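PDB 7BTU: putative tRNA (Adenine(37)-N6)-methyltransferase from Pseudomonas aeruginosa, which probably methylates the threonylcarbamoyl-modified adenosine at position 37 of tRNA, with S-adenosyl-L-methionine as the methyl donor. Local coordinates for residues G39-L44 and G118-S123; S60-L65 and V110-F115. One frame throughout, in Å; residues are numbered along the deposited sequence.

Contact 1: G39-L44 and G118-S123; sequences GTLELL and GRLWLS
G39-L44 and G118-S123 pair as neighbouring antiparallel strands in the closed six-stranded barrel of the N-terminal domain. The axes of the two strand segments approach to 4.7 Å. G39 with L122 and L41 with L120 are hydrogen-bonded pairs, T40 with W121 and E42 with R119 non-hydrogen-bonded ones. In the L41 pair, L41 N donates to L120 O and L120 N to L41 O. At the end of the ladder L43 N bonds to G118 O at 2.9 Å, nearly straight at the hydrogen (174°). One water donates to both L43 O and G118 O.

L41, L120 and L122 point to the barrel interior. L41 and L120 lie side by side, with L41 CD2 3.9 Å from L120 CD1. I136 of strand 132-138 packs against both.

The other face carries polar groups. E42 and R119 run alongside each other. R119 NE donates to E42 OE2 at 3.1 Å on the syn side, slightly out of the carboxylate plane. R119 NH2 makes a short but weak, bent bond to E42 OE1 (2.8 Å), the second half of the salt bridge. The two flat groups are turned 51° apart. E42 OE2 also accepts from T40 OG1 at 2.7 Å, on its anti lone pair. With chi1 at 56° the T40 hydroxyl is aimed at E42, while the methyl CG2 meets W121 CD1 at 3.6 Å. R119 CD lies over one face of the W121 ring, near its rim.

R119 NH1 also forms a salt bridge with E116. The guanidinium is thus shared between two carboxylates. These bonds should limit rotation of the E42 carboxylate and probably stabilise its negative charge.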
# COMPACT_ATOMS: atom_id res chain seq x y z
N GLY B 39 -15.60 3.68 -10.84
CA GLY B 39 -16.20 2.45 -10.33
C GLY B 39 -16.74 2.69 -8.94
O GLY B 39 -16.60 3.79 -8.37
N THR B 40 -17.37 1.66 -8.39
CA THR B 40 -17.84 1.79 -7.02
C THR B 40 -17.35 0.57 -6.23
O THR B 40 -17.02 -0.48 -6.80
CB THR B 40 -19.36 1.90 -6.94
OG1 THR B 40 -19.94 0.77 -7.60
CG2 THR B 40 -19.85 3.17 -7.65
N LEU B 41 -17.28 0.75 -4.92
CA LEU B 41 -17.00 -0.35 -4.01
C LEU B 41 -18.32 -0.58 -3.28
O LEU B 41 -18.74 0.27 -2.49
CB LEU B 41 -15.87 0.01 -3.04
CG LEU B 41 -15.61 -1.04 -1.89
CD1 LEU B 41 -15.56 -2.50 -2.41
CD2 LEU B 41 -14.33 -0.70 -1.15
N GLU B 42 -19.00 -1.69 -3.57
CA GLU B 42 -20.26 -2.01 -2.91
C GLU B 42 -19.97 -2.83 -1.65
O GLU B 42 -19.46 -3.95 -1.75
CB GLU B 42 -21.16 -2.80 -3.84
CG GLU B 42 -21.31 -2.13 -5.20
CD GLU B 42 -22.17 -0.87 -5.16
OE1 GLU B 42 -23.13 -0.82 -4.36
OE2 GLU B 42 -21.91 0.06 -5.96
N LEU B 43 -20.30 -2.28 -0.50
CA LEU B 43 -19.92 -2.87 0.77
C LEU B 43 -20.96 -3.87 1.23
O LEU B 43 -22.17 -3.66 1.05
CB LEU B 43 -19.73 -1.78 1.83
CG LEU B 43 -18.49 -0.92 1.49
CD1 LEU B 43 -18.40 0.28 2.43
CD2 LEU B 43 -17.17 -1.74 1.53
N LEU B 44 -20.49 -4.95 1.86
CA LEU B 44 -21.34 -5.99 2.41
C LEU B 44 -21.64 -5.72 3.87
O LEU B 44 -20.80 -5.16 4.57
CB LEU B 44 -20.64 -7.35 2.32
CG LEU B 44 -20.36 -7.85 0.91
CD1 LEU B 44 -19.43 -9.08 1.02
CD2 LEU B 44 -21.71 -8.21 0.29
N GLY B 118 -22.65 2.08 2.67
CA GLY B 118 -22.58 0.92 1.82
C GLY B 118 -21.93 1.13 0.46
O GLY B 118 -21.84 0.17 -0.31
N ARG B 119 -21.38 2.30 0.18
CA ARG B 119 -20.81 2.49 -1.17
C ARG B 119 -19.75 3.58 -1.18
O ARG B 119 -19.99 4.70 -0.67
CB ARG B 119 -21.96 2.83 -2.12
CG ARG B 119 -21.52 3.34 -3.50
CD ARG B 119 -22.73 3.55 -4.45
NE ARG B 119 -23.52 2.35 -4.65
CZ ARG B 119 -24.66 2.07 -4.03
NH1 ARG B 119 -25.17 2.91 -3.14
NH2 ARG B 119 -25.29 0.93 -4.30
N LEU B 120 -18.60 3.30 -1.81
CA LEU B 120 -17.61 4.31 -2.17
C LEU B 120 -17.68 4.55 -3.67
O LEU B 120 -17.75 3.58 -4.45
CB LEU B 120 -16.17 3.85 -1.86
CG LEU B 120 -15.81 3.36 -0.45
CD1 LEU B 120 -14.28 3.14 -0.36
CD2 LEU B 120 -16.24 4.35 0.52
N TRP B 121 -17.60 5.82 -4.05
CA TRP B 121 -17.44 6.25 -5.46
C TRP B 121 -15.97 6.51 -5.74
O TRP B 121 -15.33 7.30 -5.05
CB TRP B 121 -18.25 7.53 -5.74
CG TRP B 121 -19.59 7.20 -6.08
CD1 TRP B 121 -20.05 6.75 -7.31
CD2 TRP B 121 -20.71 7.22 -5.21
NE1 TRP B 121 -21.39 6.52 -7.24
CE2 TRP B 121 -21.83 6.79 -5.97
CE3 TRP B 121 -20.90 7.59 -3.88
CZ2 TRP B 121 -23.09 6.70 -5.43
CZ3 TRP B 121 -22.17 7.51 -3.35
CH2 TRP B 121 -23.25 7.06 -4.12
N LEU B 122 -15.44 5.85 -6.78
CA LEU B 122 -14.02 5.83 -7.04
C LEU B 122 -13.75 6.37 -8.46
O LEU B 122 -14.58 6.24 -9.36
CB LEU B 122 -13.43 4.39 -6.94
CG LEU B 122 -13.85 3.70 -5.64
CD1 LEU B 122 -13.44 2.19 -5.65
CD2 LEU B 122 -13.30 4.50 -4.44
N SER B 123 -12.55 6.92 -8.65
CA SER B 123 -12.13 7.35 -9.98
C SER B 123 -10.65 7.08 -10.10
O SER B 123 -9.95 6.89 -9.09
CB SER B 123 -12.42 8.83 -10.24
OG SER B 123 -11.59 9.58 -9.39
O HOH W 1 -23.76 -1.92 -0.32

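Contact 2: S60-L65 and V110-F115; sequences SHVWLL and VRLEGF
This antiparallel pairing joins strand 61-67 to strand 105-116 in the barrel of the N-terminal domain, at the dimer interface. H61 and R111 form a non-hydrogen-bonded pair, and V62 and V110 a hydrogen-bonded one. The strands diverge beyond this short ladder, with an angle of 123° between the directions of the two segments. V62 N donates to V110 O, and V110 N returns the bond to V62 O, both at 3.0 Å.

S60 O accepts two bonds. L112 N reaches it at 2.8 Å. R111 NH1 reaches it at 3.1 Å, in the carbonyl plane and on a lone pair. R111 CG is anti to the backbone N, and the chain then bends at chi2 (84°). This carries R111 CD over one face of the H61 imidazole, 3.6 Å from the ring centroid, in a CH-pi contact. The guanidinium is tilted 34° from the ring, and S60 CB lies over one of its faces.

At the ring edge, S60 OG and H61 ND1 share an in-plane hydrogen bond of 2.7 Å. This bond and the arginine chain should restrict rotation of the imidazole. S60 OG is also bonded to R150 N of the second subunit.

On the opposite face V62 CG2 lies 3.7 Å from V110 CG1. L64 CD1 reaches the same V110 methyl at 4.0 Å. I136 packs on V62 and L64. Further along, strand 105-116 has a classic bulge, where E113 and G114 together stand opposite W121 of the next strand. The result is an antiparallel barrel wall with V62, L64 and V110 toward the interior and H61 and W63 on the outer face, where W63 meets W63 of the second subunit edge-to-face.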
# COMPACT_ATOMS: atom_id res chain seq x y z
N SER B 60 -8.66 12.36 0.23
CA SER B 60 -8.90 12.36 -1.22
C SER B 60 -8.69 10.98 -1.85
O SER B 60 -9.26 10.68 -2.91
CB SER B 60 -7.98 13.38 -1.88
OG SER B 60 -6.63 13.00 -1.66
N HIS B 61 -7.85 10.14 -1.24
CA HIS B 61 -7.44 8.89 -1.84
C HIS B 61 -7.45 7.79 -0.77
O HIS B 61 -7.13 8.04 0.40
CB HIS B 61 -6.02 9.00 -2.42
CG HIS B 61 -5.89 9.89 -3.62
ND1 HIS B 61 -5.89 11.27 -3.54
CD2 HIS B 61 -5.71 9.59 -4.94
CE1 HIS B 61 -5.73 11.78 -4.76
NE2 HIS B 61 -5.63 10.78 -5.62
N VAL B 62 -7.73 6.56 -1.19
CA VAL B 62 -7.75 5.44 -0.27
C VAL B 62 -6.94 4.30 -0.85
O VAL B 62 -6.81 4.15 -2.07
CB VAL B 62 -9.18 4.96 0.07
CG1 VAL B 62 -9.92 6.04 0.89
CG2 VAL B 62 -9.99 4.57 -1.21
N TRP B 63 -6.39 3.50 0.06
CA TRP B 63 -5.80 2.22 -0.28
C TRP B 63 -6.88 1.17 -0.24
O TRP B 63 -7.63 1.10 0.75
CB TRP B 63 -4.70 1.88 0.74
CG TRP B 63 -3.40 2.62 0.57
CD1 TRP B 63 -2.88 3.58 1.41
CD2 TRP B 63 -2.41 2.40 -0.45
NE1 TRP B 63 -1.65 3.96 0.96
CE2 TRP B 63 -1.34 3.26 -0.18
CE3 TRP B 63 -2.34 1.53 -1.58
CZ2 TRP B 63 -0.19 3.32 -1.00
CZ3 TRP B 63 -1.19 1.56 -2.37
CH2 TRP B 63 -0.12 2.48 -2.07
N LEU B 64 -6.92 0.31 -1.26
CA LEU B 64 -7.75 -0.88 -1.24
C LEU B 64 -6.82 -2.09 -1.28
O LEU B 64 -5.97 -2.19 -2.18
CB LEU B 64 -8.74 -0.92 -2.43
CG LEU B 64 -9.75 0.25 -2.56
CD1 LEU B 64 -10.66 0.11 -3.82
CD2 LEU B 64 -10.58 0.46 -1.24
N LEU B 65 -7.00 -3.00 -0.36
CA LEU B 65 -6.42 -4.33 -0.46
C LEU B 65 -7.50 -5.22 -1.05
O LEU B 65 -8.67 -5.16 -0.64
CB LEU B 65 -5.99 -4.92 0.91
CG LEU B 65 -4.96 -4.08 1.63
CD1 LEU B 65 -4.62 -4.62 3.02
CD2 LEU B 65 -3.68 -3.90 0.79
N VAL B 110 -6.56 4.70 -4.96
CA VAL B 110 -7.60 5.16 -5.87
C VAL B 110 -8.12 6.46 -5.33
O VAL B 110 -8.14 6.69 -4.12
CB VAL B 110 -8.70 4.05 -6.02
CG1 VAL B 110 -9.40 3.79 -4.73
CG2 VAL B 110 -9.69 4.34 -7.09
N ARG B 111 -8.60 7.31 -6.22
CA ARG B 111 -9.22 8.56 -5.82
C ARG B 111 -10.62 8.28 -5.28
O ARG B 111 -11.40 7.55 -5.91
CB ARG B 111 -9.31 9.51 -7.02
CG ARG B 111 -9.96 10.84 -6.61
CD ARG B 111 -8.91 11.74 -6.03
NE ARG B 111 -9.27 13.15 -6.18
CZ ARG B 111 -10.12 13.76 -5.36
NH1 ARG B 111 -10.66 13.07 -4.34
NH2 ARG B 111 -10.41 15.05 -5.55
N LEU B 112 -10.92 8.82 -4.09
CA LEU B 112 -12.23 8.67 -3.47
C LEU B 112 -13.05 9.89 -3.90
O LEU B 112 -12.74 11.02 -3.51
CB LEU B 112 -12.11 8.61 -1.93
CG LEU B 112 -13.43 8.53 -1.18
CD1 LEU B 112 -14.20 7.25 -1.58
CD2 LEU B 112 -13.14 8.45 0.38
N GLU B 113 -14.08 9.67 -4.72
CA GLU B 113 -14.91 10.80 -5.16
C GLU B 113 -15.94 11.15 -4.11
O GLU B 113 -16.39 12.29 -4.06
CB GLU B 113 -15.63 10.47 -6.47
CG GLU B 113 -14.66 10.31 -7.64
CD GLU B 113 -14.05 11.68 -8.10
OE1 GLU B 113 -13.00 11.69 -8.78
OE2 GLU B 113 -14.62 12.73 -7.76
N GLY B 114 -16.36 10.18 -3.31
CA GLY B 114 -17.39 10.44 -2.31
C GLY B 114 -17.89 9.10 -1.80
O GLY B 114 -17.47 8.04 -2.25
N PHE B 115 -18.83 9.17 -0.86
CA PHE B 115 -19.32 7.92 -0.31
C PHE B 115 -20.69 8.14 0.31
O PHE B 115 -21.11 9.26 0.58
CB PHE B 115 -18.36 7.38 0.74
CG PHE B 115 -18.17 8.27 1.93
CD1 PHE B 115 -17.17 9.25 1.92
CD2 PHE B 115 -18.96 8.14 3.07
CE1 PHE B 115 -16.98 10.10 3.01
CE2 PHE B 115 -18.75 8.96 4.19
CZ PHE B 115 -17.74 9.94 4.15

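Contacts 1 and 2 lie in one antiparallel barrel, their centres about 9 Å apart. Across the sheet the order is 38-43, 119-123, 105-116, 61-67. Strands 119-123 and 105-116 follow each other in the chain and are neighbours, so they tie the contacts together. S123 OG is probably hydrogen-bonded to E113 OE1, and W121 O to E113 N. Residues 60-65 and 110-115 both fall between the two strands of contact 1 in sequence. L122 touches both V110 and L64, which makes the apolar interior continuous. Four of the six barrel strands are thus joined side by side, and strand 61-67 meets the second subunit.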